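Uncharacterized protein (Pseudomonas protegens, PDB 4KT3) is a type VI secretion effector, probably a peptidoglycan-cleaving glycoside hydrolase, caught here in complex with the putative lipoprotein that is its immunity partner. Local coordinates at residues G146-N151 with D158-Y163; R133-F138 with D166-V171; A109-F114 with A118-S123; R76-R79 with N83-S86. All coordinates share one frame; numbering follows the deposited sequence.

Contact 1: residues G146-N151 with D158-Y163; sequences GYNTGN and DGFARY
Phe160 leans out from the first turn of helix 160-174 and meets Asn148 and Gly150, two residues of the loop that follows helix 135-144 in this lysozyme-like domain. The tight part is small. With CG anti to its own backbone N (chi1 173°), the phenyl ring is thrown across to the loop, where CE2 comes within 4.3 Å of Asn148 CG. Amide and ring run at about a right angle to each other, their planes 75° apart, so the two groups touch without stacking. Gly150 closes the other end of the ring, its CA 4.3 Å from Phe160 CG. Its backbone is in the left-handed helical region. Behind the ring stands Val143 of helix 135-144, a helix that ends in a Schellman motif at Gly146.

The loose side begins immediately beyond. Asn151 is modelled only as far as CB, the next four residues are missing, and Asp158 is poorly ordered, which is what a mobile link between the two helices would give. The helix begins after Gly159, its N-cap residue, whose O accepts from Tyr163 N at 3.1 Å. The loop is also held from outside: Gly150 N bonds to Glu78 OE1 of the immunity partner, a putative lipoprotein, and Asn148 packs on Thr77 of the same chain. One turn into the helix, Tyr163 OH is bonded to both Glu94 OE2 and Asn96 ND2 of that partner chain.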
loop_
_atom_site.group_PDB
_atom_site.type_symbol
_atom_site.label_atom_id
_atom_site.label_comp_id
_atom_site.label_asym_id
_atom_site.label_seq_id
_atom_site.Cartn_x
_atom_site.Cartn_y
_atom_site.Cartn_z
ATOM N N GLY A 146 2.078 13.322 15.151
ATOM C CA GLY A 146 3.365 12.669 14.966
ATOM C C GLY A 146 3.287 11.201 14.549
ATOM O O GLY A 146 4.297 10.514 14.510
ATOM N N TYR A 147 2.090 10.708 14.242
ATOM C CA TYR A 147 1.966 9.362 13.704
ATOM C C TYR A 147 2.844 9.205 12.456
ATOM O O TYR A 147 3.620 8.246 12.333
ATOM C CB TYR A 147 0.498 9.072 13.362
ATOM C CG TYR A 147 0.268 7.721 12.712
ATOM C CD1 TYR A 147 0.201 7.588 11.334
ATOM C CD2 TYR A 147 0.126 6.584 13.481
ATOM C CE1 TYR A 147 -0.024 6.339 10.743
ATOM C CE2 TYR A 147 -0.084 5.340 12.907
ATOM C CZ TYR A 147 -0.171 5.226 11.544
ATOM O OH TYR A 147 -0.376 3.999 10.959
ATOM N N ASN A 148 2.688 10.137 11.524
ATOM C CA ASN A 148 3.589 10.271 10.382
ATOM C C ASN A 148 3.979 11.732 10.338
ATOM O O ASN A 148 3.191 12.589 10.738
ATOM C CB ASN A 148 2.895 9.939 9.050
ATOM C CG ASN A 148 2.698 8.455 8.807
ATOM O OD1 ASN A 148 3.219 7.579 9.499
ATOM N ND2 ASN A 148 1.964 8.187 7.782
ATOM N N THR A 149 5.160 12.026 9.817
ATOM C CA THR A 149 5.590 13.414 9.692
ATOM C C THR A 149 4.962 14.057 8.452
ATOM O O THR A 149 4.735 15.274 8.409
ATOM C CB THR A 149 7.123 13.527 9.657
ATOM O OG1 THR A 149 7.639 12.741 8.580
ATOM C CG2 THR A 149 7.691 13.014 10.952
ATOM N N GLY A 150 4.694 13.224 7.448
ATOM C CA GLY A 150 3.930 13.620 6.282
ATOM C C GLY A 150 4.476 14.860 5.624
ATOM O O GLY A 150 3.714 15.697 5.147
ATOM N N ASN A 151 5.799 14.969 5.585
ATOM C CA ASN A 151 6.447 16.185 5.131
ATOM C C ASN A 151 7.894 16.211 5.595
ATOM O O ASN A 151 8.168 16.553 6.751
ATOM C CB ASN A 151 5.716 17.404 5.690
ATOM N N ASP A 158 -0.673 14.042 -5.463
ATOM C CA ASP A 158 -1.303 14.550 -4.248
ATOM C C ASP A 158 -0.412 14.445 -3.015
ATOM O O ASP A 158 0.465 13.581 -2.928
ATOM C CB ASP A 158 -2.618 13.815 -3.995
ATOM C CG ASP A 158 -3.680 14.148 -5.030
ATOM O OD1 ASP A 158 -3.801 15.339 -5.397
ATOM O OD2 ASP A 158 -4.385 13.222 -5.485
ATOM N N GLY A 159 -0.661 15.337 -2.060
ATOM C CA GLY A 159 0.045 15.331 -0.798
ATOM C C GLY A 159 -0.458 14.219 0.102
ATOM O O GLY A 159 -1.359 13.450 -0.271
ATOM N N PHE A 160 0.115 14.139 1.299
ATOM C CA PHE A 160 -0.182 13.044 2.212
ATOM C C PHE A 160 -1.678 12.952 2.517
ATOM O O PHE A 160 -2.274 11.868 2.451
ATOM C CB PHE A 160 0.602 13.204 3.518
ATOM C CG PHE A 160 0.220 12.210 4.568
ATOM C CD1 PHE A 160 -0.708 12.537 5.555
ATOM C CD2 PHE A 160 0.768 10.939 4.561
ATOM C CE1 PHE A 160 -1.071 11.613 6.516
ATOM C CE2 PHE A 160 0.406 10.013 5.515
ATOM C CZ PHE A 160 -0.515 10.351 6.499
ATOM N N ALA A 161 -2.291 14.084 2.854
ATOM C CA ALA A 161 -3.676 14.067 3.321
ATOM C C ALA A 161 -4.650 13.622 2.236
ATOM O O ALA A 161 -5.536 12.806 2.488
ATOM C CB ALA A 161 -4.077 15.434 3.859
ATOM N N ARG A 162 -4.490 14.168 1.036
ATOM C CA ARG A 162 -5.391 13.861 -0.060
ATOM C C ARG A 162 -5.253 12.392 -0.450
ATOM O O ARG A 162 -6.244 11.729 -0.776
ATOM C CB ARG A 162 -5.106 14.766 -1.252
ATOM C CG ARG A 162 -6.071 14.598 -2.409
ATOM C CD ARG A 162 -7.459 15.105 -2.055
ATOM N NE ARG A 162 -8.339 14.033 -1.606
ATOM C CZ ARG A 162 -9.548 14.224 -1.084
ATOM N NH1 ARG A 162 -10.028 15.453 -0.933
ATOM N NH2 ARG A 162 -10.279 13.186 -0.709
ATOM N N TYR A 163 -4.017 11.887 -0.423
ATOM C CA TYR A 163 -3.755 10.496 -0.762
ATOM C C TYR A 163 -4.461 9.559 0.233
ATOM O O TYR A 163 -5.143 8.615 -0.168
ATOM C CB TYR A 163 -2.239 10.236 -0.817
ATOM C CG TYR A 163 -1.864 8.808 -1.171
ATOM C CD1 TYR A 163 -1.658 7.857 -0.181
ATOM C CD2 TYR A 163 -1.719 8.413 -2.490
ATOM C CE1 TYR A 163 -1.332 6.540 -0.502
ATOM C CE2 TYR A 163 -1.384 7.109 -2.821
ATOM C CZ TYR A 163 -1.188 6.181 -1.824
ATOM O OH TYR A 163 -0.856 4.886 -2.133
#

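Contact 2: residues R133-F138 with D166-V171; sequences RDPMAF and DIIIAV
Ile168 makes the whole apolar contact, one branch for each partner. Its CG2 sits 4.0 Å from Pro135 CG, and its CD1, at the end of the longer branch, reaches Phe138 CD2 at 3.8 Å. The split comes from chi1 of -73°: CG2 stands anti to the backbone N and faces the proline, while CG1 lies beside that N and carries CD1 off to the phenyl ring, which it approaches obliquely.

One shell out, helix 59-70 packs against the group, with Asn61 against both Ile168 and Phe138 and Glu60 against Ile168. Asp134 helps to fix the first turn that carries Pro135 and Phe138. It is the N-cap of helix 135-144, and its OD2 accepts from Ala137 N at 3.1 Å with an N-H...O angle of 160°, approached on the anti side of the carboxylate. Its carbonyl O takes Phe138 N at 2.8 Å, the first turn's main-chain bond. On the flank of that turn, the selenium of Met136, a selenomethionine, packs on Ala161, and its side chain also touches Ala165. What results is an aspartate-capped, proline-started helix packed by its first turn against the long C-terminal helix 160-174, plain helix-to-helix packing within a lysozyme-like helical domain.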
loop_
_atom_site.group_PDB
_atom_site.type_symbol
_atom_site.label_atom_id
_atom_site.label_comp_id
_atom_site.label_asym_id
_atom_site.label_seq_id
_atom_site.Cartn_x
_atom_site.Cartn_y
_atom_site.Cartn_z
ATOM N N ARG A 133 -13.708 13.527 11.749
ATOM C CA ARG A 133 -14.499 12.622 10.925
ATOM C C ARG A 133 -14.264 12.836 9.439
ATOM O O ARG A 133 -14.242 11.882 8.658
ATOM C CB ARG A 133 -15.990 12.763 11.271
ATOM C CG ARG A 133 -16.288 12.493 12.744
ATOM C CD ARG A 133 -17.794 12.514 13.041
ATOM N NE ARG A 133 -18.511 11.455 12.322
ATOM C CZ ARG A 133 -18.630 10.194 12.738
ATOM N NH1 ARG A 133 -18.097 9.796 13.882
ATOM N NH2 ARG A 133 -19.306 9.318 12.009
ATOM N N ASP A 134 -14.103 14.090 9.035
ATOM C CA ASP A 134 -13.768 14.393 7.649
ATOM C C ASP A 134 -12.431 13.745 7.323
ATOM O O ASP A 134 -11.484 13.871 8.083
ATOM C CB ASP A 134 -13.689 15.900 7.434
ATOM C CG ASP A 134 -13.241 16.263 6.041
ATOM O OD1 ASP A 134 -14.068 16.175 5.104
ATOM O OD2 ASP A 134 -12.061 16.651 5.885
ATOM N N PRO A 135 -12.350 13.026 6.190
ATOM C CA PRO A 135 -11.108 12.307 5.870
ATOM C C PRO A 135 -9.856 13.193 5.778
ATOM O O PRO A 135 -8.782 12.762 6.218
ATOM C CB PRO A 135 -11.432 11.664 4.521
ATOM C CG PRO A 135 -12.897 11.399 4.604
ATOM C CD PRO A 135 -13.461 12.607 5.317
HETATM N N MSE A 136 -9.977 14.395 5.219
HETATM C CA MSE A 136 -8.836 15.303 5.183
HETATM C C MSE A 136 -8.423 15.763 6.576
HETATM O O MSE A 136 -7.237 15.800 6.890
HETATM C CB MSE A 136 -9.137 16.531 4.317
HETATM C CG MSE A 136 -9.199 16.213 2.845
HETATM SE SE MSE A 136 -7.431 15.879 2.133
HETATM C CE MSE A 136 -6.782 17.706 2.090
ATOM N N ALA A 137 -9.400 16.131 7.396
ATOM C CA ALA A 137 -9.136 16.531 8.774
ATOM C C ALA A 137 -8.473 15.391 9.534
ATOM O O ALA A 137 -7.571 15.611 10.342
ATOM C CB ALA A 137 -10.423 16.941 9.459
ATOM N N PHE A 138 -8.947 14.170 9.300
ATOM C CA PHE A 138 -8.355 12.997 9.933
ATOM C C PHE A 138 -6.862 12.872 9.567
ATOM O O PHE A 138 -6.012 12.709 10.438
ATOM C CB PHE A 138 -9.139 11.737 9.531
ATOM C CG PHE A 138 -8.568 10.457 10.077
ATOM C CD1 PHE A 138 -8.702 10.136 11.417
ATOM C CD2 PHE A 138 -7.878 9.585 9.251
ATOM C CE1 PHE A 138 -8.185 8.953 11.918
ATOM C CE2 PHE A 138 -7.358 8.403 9.744
ATOM C CZ PHE A 138 -7.495 8.091 11.078
ATOM N N ASP A 166 -8.291 9.729 -0.052
ATOM C CA ASP A 166 -8.781 8.949 -1.186
ATOM C C ASP A 166 -8.887 7.463 -0.844
ATOM O O ASP A 166 -9.831 6.792 -1.266
ATOM C CB ASP A 166 -7.894 9.150 -2.417
ATOM C CG ASP A 166 -8.115 10.504 -3.081
ATOM O OD1 ASP A 166 -9.083 11.205 -2.706
ATOM O OD2 ASP A 166 -7.327 10.864 -3.985
ATOM N N ILE A 167 -7.927 6.948 -0.079
ATOM C CA ILE A 167 -7.993 5.553 0.371
ATOM C C ILE A 167 -9.203 5.342 1.277
ATOM O O ILE A 167 -9.910 4.335 1.157
ATOM C CB ILE A 167 -6.708 5.133 1.104
ATOM C CG1 ILE A 167 -5.564 5.028 0.094
ATOM C CG2 ILE A 167 -6.895 3.801 1.811
ATOM C CD1 ILE A 167 -4.207 4.789 0.728
ATOM N N ILE A 168 -9.460 6.301 2.158
ATOM C CA ILE A 168 -10.595 6.209 3.074
ATOM C C ILE A 168 -11.900 6.159 2.280
ATOM O O ILE A 168 -12.801 5.364 2.574
ATOM C CB ILE A 168 -10.582 7.404 4.059
ATOM C CG1 ILE A 168 -9.456 7.195 5.081
ATOM C CG2 ILE A 168 -11.919 7.557 4.759
ATOM C CD1 ILE A 168 -9.097 8.444 5.888
ATOM N N ILE A 169 -12.000 6.990 1.251
ATOM C CA ILE A 169 -13.204 7.015 0.425
ATOM C C ILE A 169 -13.352 5.701 -0.351
ATOM O O ILE A 169 -14.464 5.163 -0.490
ATOM C CB ILE A 169 -13.194 8.234 -0.517
ATOM C CG1 ILE A 169 -13.308 9.513 0.315
ATOM C CG2 ILE A 169 -14.344 8.160 -1.520
ATOM C CD1 ILE A 169 -12.937 10.780 -0.431
ATOM N N ALA A 170 -12.232 5.169 -0.830
ATOM C CA ALA A 170 -12.248 3.892 -1.542
ATOM C C ALA A 170 -12.684 2.753 -0.619
ATOM O O ALA A 170 -13.464 1.886 -1.014
ATOM C CB ALA A 170 -10.876 3.597 -2.146
ATOM N N VAL A 171 -12.165 2.755 0.602
ATOM C CA VAL A 171 -12.572 1.776 1.605
ATOM C C VAL A 171 -14.071 1.872 1.888
ATOM O O VAL A 171 -14.752 0.853 1.951
ATOM C CB VAL A 171 -11.712 1.887 2.893
ATOM C CG1 VAL A 171 -12.361 1.183 4.090
ATOM C CG2 VAL A 171 -10.339 1.306 2.639
#

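Contact 3: residues A109-F114 with A118-S123; sequences AKFDSF and AQSFAS
Two torsions bring Phe111 and Ser120 together. In Phe111 a chi1 of -60° sets CG anti to the carbonyl carbon and swings the ring toward helix 114-129; in Ser120 a chi1 of -175° lays OG anti to the backbone N. The motif is a strand-to-helix connection: strand 108-110 runs into a short turn, and Ser113 N-caps the helix, its OG taking Lys116 N. The far end of the Phe111 ring presses obliquely on the serine, CE1 to Ser120 CB at 3.4 Å and CZ to Ser120 OG at 3.4 Å. That close approach is van der Waals packing, since the buried hydroxyl has its polar partner elsewhere, in Pro92 O, in the loop leading into strand 96-98.

At the start of the helix, Phe114 turns its ring into the core, where it stacks on Tyr44 of helix 35-54. Ala118, one turn on, touches it only lightly, CB to Phe114 CE1 at 4.3 Å, and itself packs on Ile51 of that same helix 35-54. Phe114 O serves two donors: Ser117 OG, and Ala118 N, at 2.9 Å, in a main-chain bond of the helix's opening turn.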
loop_
_atom_site.group_PDB
_atom_site.type_symbol
_atom_site.label_atom_id
_atom_site.label_comp_id
_atom_site.label_asym_id
_atom_site.label_seq_id
_atom_site.Cartn_x
_atom_site.Cartn_y
_atom_site.Cartn_z
ATOM N N ALA A 109 6.471 -2.992 16.051
ATOM C CA ALA A 109 5.803 -3.805 17.056
ATOM C C ALA A 109 5.191 -5.072 16.468
ATOM O O ALA A 109 4.830 -5.121 15.291
ATOM C CB ALA A 109 4.720 -2.989 17.716
ATOM N N LYS A 110 5.063 -6.086 17.323
ATOM C CA LYS A 110 4.289 -7.289 17.018
ATOM C C LYS A 110 3.069 -7.296 17.935
ATOM O O LYS A 110 3.164 -6.869 19.087
ATOM C CB LYS A 110 5.108 -8.549 17.306
ATOM C CG LYS A 110 6.461 -8.610 16.654
ATOM C CD LYS A 110 7.151 -9.930 16.982
ATOM C CE LYS A 110 8.462 -10.072 16.226
ATOM N NZ LYS A 110 9.050 -11.435 16.367
ATOM N N PHE A 111 1.943 -7.780 17.418
ATOM C CA PHE A 111 0.697 -7.891 18.177
ATOM C C PHE A 111 0.061 -9.276 18.071
ATOM O O PHE A 111 0.426 -10.083 17.209
ATOM C CB PHE A 111 -0.312 -6.849 17.694
ATOM C CG PHE A 111 0.158 -5.442 17.852
ATOM C CD1 PHE A 111 0.061 -4.811 19.080
ATOM C CD2 PHE A 111 0.721 -4.755 16.789
ATOM C CE1 PHE A 111 0.514 -3.533 19.242
ATOM C CE2 PHE A 111 1.164 -3.470 16.946
ATOM C CZ PHE A 111 1.070 -2.855 18.177
ATOM N N ASP A 112 -0.932 -9.527 18.923
ATOM C CA ASP A 112 -1.686 -10.784 18.880
ATOM C C ASP A 112 -2.670 -10.861 17.716
ATOM O O ASP A 112 -3.057 -11.961 17.297
ATOM C CB ASP A 112 -2.467 -10.979 20.180
ATOM C CG ASP A 112 -1.630 -11.552 21.305
ATOM O OD1 ASP A 112 -0.759 -12.406 21.056
ATOM O OD2 ASP A 112 -1.874 -11.150 22.464
ATOM N N SER A 113 -3.082 -9.708 17.197
ATOM C CA SER A 113 -4.164 -9.664 16.217
ATOM C C SER A 113 -4.317 -8.272 15.627
ATOM O O SER A 113 -3.811 -7.302 16.181
ATOM C CB SER A 113 -5.475 -10.024 16.895
ATOM O OG SER A 113 -5.807 -9.050 17.874
ATOM N N PHE A 114 -5.038 -8.190 14.515
ATOM C CA PHE A 114 -5.441 -6.921 13.916
ATOM C C PHE A 114 -6.057 -6.043 15.004
ATOM O O PHE A 114 -5.690 -4.872 15.162
ATOM C CB PHE A 114 -6.465 -7.164 12.789
ATOM C CG PHE A 114 -6.984 -5.907 12.158
ATOM C CD1 PHE A 114 -7.898 -5.108 12.822
ATOM C CD2 PHE A 114 -6.584 -5.541 10.890
ATOM C CE1 PHE A 114 -8.379 -3.933 12.244
ATOM C CE2 PHE A 114 -7.051 -4.366 10.306
ATOM C CZ PHE A 114 -7.947 -3.556 10.985
ATOM N N ALA A 118 -5.032 -2.279 16.309
ATOM C CA ALA A 118 -5.943 -1.141 16.220
ATOM C C ALA A 118 -6.108 -0.485 17.597
ATOM O O ALA A 118 -6.150 0.745 17.713
ATOM C CB ALA A 118 -7.304 -1.575 15.658
ATOM N N GLN A 119 -6.221 -1.304 18.638
ATOM C CA GLN A 119 -6.303 -0.793 20.005
ATOM C C GLN A 119 -5.010 -0.059 20.406
ATOM O O GLN A 119 -5.038 0.909 21.176
ATOM C CB GLN A 119 -6.618 -1.949 20.970
ATOM C CG GLN A 119 -8.017 -2.532 20.760
ATOM C CD GLN A 119 -8.297 -3.766 21.582
ATOM O OE1 GLN A 119 -7.406 -4.519 21.946
ATOM N NE2 GLN A 119 -9.568 -3.971 21.882
ATOM N N SER A 120 -3.886 -0.526 19.877
ATOM C CA SER A 120 -2.603 0.107 20.130
ATOM C C SER A 120 -2.583 1.496 19.504
ATOM O O SER A 120 -2.197 2.490 20.159
ATOM C CB SER A 120 -1.488 -0.751 19.554
ATOM O OG SER A 120 -0.222 -0.212 19.884
ATOM N N PHE A 121 -2.984 1.568 18.240
ATOM C CA PHE A 121 -3.140 2.849 17.556
ATOM C C PHE A 121 -4.038 3.788 18.368
ATOM O O PHE A 121 -3.691 4.951 18.601
ATOM C CB PHE A 121 -3.726 2.664 16.149
ATOM C CG PHE A 121 -4.132 3.953 15.518
ATOM C CD1 PHE A 121 -3.186 4.784 14.943
ATOM C CD2 PHE A 121 -5.437 4.378 15.571
ATOM C CE1 PHE A 121 -3.545 6.003 14.412
ATOM C CE2 PHE A 121 -5.801 5.594 15.042
ATOM C CZ PHE A 121 -4.856 6.405 14.457
ATOM N N ALA A 122 -5.171 3.273 18.836
ATOM C CA ALA A 122 -6.104 4.072 19.614
ATOM C C ALA A 122 -5.473 4.577 20.912
ATOM O O ALA A 122 -5.688 5.726 21.305
ATOM C CB ALA A 122 -7.351 3.255 19.917
ATOM N N SER A 123 -4.712 3.711 21.578
ATOM C CA SER A 123 -4.038 4.061 22.829
ATOM C C SER A 123 -3.053 5.223 22.624
ATOM O O SER A 123 -3.042 6.203 23.395
ATOM C CB SER A 123 -3.323 2.817 23.383
ATOM O OG SER A 123 -2.756 3.057 24.660
#

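Contact 4: residues R76-R79 with N83-S86; sequences RIAR and NYFS
A water molecule joins Tyr84 and Ala78, 2.6 Å from Tyr84 OH and 3.1 Å from Ala78 O, and so ties the phenol end to the carbonyl it lies near. Below it the same two residues make a CH-pi contact: Ala78 CB stands over one face of the tyrosine ring, 3.7 Å from the Tyr84 centroid and only 15° off the normal. The direct bond between the segments is Asn83 N to Ile77 O, 3.1 Å and nearly straight at 166°, though the donor comes in tilted from the carbonyl plane. Beside it Ile77 and Asn83 lie alongside, pointing the same way, with Ile77 CG2 3.5 Å from Asn83 CB.

The Asn83 amide is used at both ends. ND2 gives to Ala109 O of strand 108-110, and OD1 takes Met87 N as well as a weak bond from Phe85 N at 3.4 Å. Ser86 OG goes outward to Tyr79 OH of the immunity partner, a putative lipoprotein. A weak Ser86 N to Asn83 O bond closes the turn from Asn83 to Ser86. Together these make a type I beta turn with a weak Asx turn at Asn83, folded back on the short helix 76-81 of the lysozyme-like domain.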
loop_
_atom_site.group_PDB
_atom_site.type_symbol
_atom_site.label_atom_id
_atom_site.label_comp_id
_atom_site.label_asym_id
_atom_site.label_seq_id
_atom_site.Cartn_x
_atom_site.Cartn_y
_atom_site.Cartn_z
ATOM N N ARG A 76 4.148 -7.686 4.850
ATOM C CA ARG A 76 4.709 -8.647 5.786
ATOM C C ARG A 76 4.469 -8.287 7.256
ATOM O O ARG A 76 4.180 -9.151 8.075
ATOM C CB ARG A 76 6.214 -8.786 5.544
ATOM C CG ARG A 76 6.843 -9.919 6.314
ATOM C CD ARG A 76 8.360 -9.851 6.252
ATOM N NE ARG A 76 8.893 -8.729 7.024
ATOM C CZ ARG A 76 9.047 -8.725 8.348
ATOM N NH1 ARG A 76 8.693 -9.778 9.077
ATOM N NH2 ARG A 76 9.548 -7.655 8.956
ATOM N N ILE A 77 4.611 -7.016 7.598
ATOM C CA ILE A 77 4.432 -6.599 8.984
ATOM C C ILE A 77 3.011 -6.930 9.459
ATOM O O ILE A 77 2.788 -7.319 10.607
ATOM C CB ILE A 77 4.791 -5.086 9.135
ATOM C CG1 ILE A 77 6.315 -4.923 9.007
ATOM C CG2 ILE A 77 4.275 -4.516 10.436
ATOM C CD1 ILE A 77 6.751 -3.500 8.692
ATOM N N ALA A 78 2.046 -6.802 8.563
ATOM C CA ALA A 78 0.676 -7.155 8.896
ATOM C C ALA A 78 0.511 -8.669 8.949
ATOM O O ALA A 78 -0.008 -9.216 9.936
ATOM C CB ALA A 78 -0.270 -6.544 7.900
ATOM N N ARG A 79 0.939 -9.355 7.891
ATOM C CA ARG A 79 0.746 -10.797 7.810
ATOM C C ARG A 79 1.442 -11.551 8.931
ATOM O O ARG A 79 0.869 -12.476 9.510
ATOM C CB ARG A 79 1.263 -11.327 6.473
ATOM C CG ARG A 79 0.387 -10.972 5.311
ATOM C CD ARG A 79 0.892 -11.592 4.020
ATOM N NE ARG A 79 2.099 -10.954 3.523
ATOM C CZ ARG A 79 3.329 -11.454 3.604
ATOM N NH1 ARG A 79 4.335 -10.769 3.089
ATOM N NH2 ARG A 79 3.568 -12.616 4.191
ATOM N N ASN A 83 0.633 -6.404 12.688
ATOM C CA ASN A 83 0.749 -4.975 12.947
ATOM C C ASN A 83 0.190 -4.232 11.749
ATOM O O ASN A 83 0.933 -3.882 10.822
ATOM C CB ASN A 83 2.207 -4.616 13.226
ATOM C CG ASN A 83 2.413 -3.148 13.575
ATOM O OD1 ASN A 83 1.508 -2.315 13.475
ATOM N ND2 ASN A 83 3.645 -2.818 13.965
ATOM N N TYR A 84 -1.124 -4.008 11.774
ATOM C CA TYR A 84 -1.833 -3.444 10.619
ATOM C C TYR A 84 -1.773 -1.917 10.568
ATOM O O TYR A 84 -2.323 -1.312 9.657
ATOM C CB TYR A 84 -3.273 -3.957 10.558
ATOM C CG TYR A 84 -3.384 -5.393 10.133
ATOM C CD1 TYR A 84 -3.158 -6.424 11.034
ATOM C CD2 TYR A 84 -3.730 -5.728 8.832
ATOM C CE1 TYR A 84 -3.258 -7.753 10.642
ATOM C CE2 TYR A 84 -3.830 -7.040 8.440
ATOM C CZ TYR A 84 -3.587 -8.049 9.347
ATOM O OH TYR A 84 -3.681 -9.370 8.946
ATOM N N PHE A 85 -1.074 -1.302 11.519
ATOM C CA PHE A 85 -0.910 0.153 11.533
ATOM C C PHE A 85 0.560 0.540 11.462
ATOM O O PHE A 85 0.919 1.709 11.651
ATOM C CB PHE A 85 -1.628 0.735 12.766
ATOM C CG PHE A 85 -3.120 0.606 12.662
ATOM C CD1 PHE A 85 -3.747 -0.584 13.003
ATOM C CD2 PHE A 85 -3.891 1.638 12.148
ATOM C CE1 PHE A 85 -5.097 -0.739 12.842
ATOM C CE2 PHE A 85 -5.262 1.488 12.003
ATOM C CZ PHE A 85 -5.860 0.293 12.350
ATOM N N SER A 86 1.394 -0.458 11.146
ATOM C CA SER A 86 2.848 -0.312 11.072
ATOM C C SER A 86 3.412 0.554 12.200
ATOM O O SER A 86 4.244 1.441 11.974
ATOM C CB SER A 86 3.277 0.230 9.701
ATOM O OG SER A 86 2.870 -0.661 8.678
HETATM O O HOH W 1 -2.286 -11.244 10.123
#

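Overall arrangement
Reading from the N terminus, contact 4 comes first, closing a tight turn as the chain leaves helix 76-81. Contact 3 follows in series and closes the short path from strand 108-110 into helix 114-129; its centre is about 9 Å from that of contact 4, and Phe114 and Tyr84 pack between them. Contact 2 then closes the widest loop, joining helix 135-144 to helix 160-174, and contact 1 falls within that span, both using helix 160-174. Tyr147 of contact 1 reaches contacts 3 and 4: its ring packs on Phe121, and its hydroxyl makes a weak hydrogen bond to Phe85 O. The Cys32-Cys177 disulfide joins the two ends of the modelled chain.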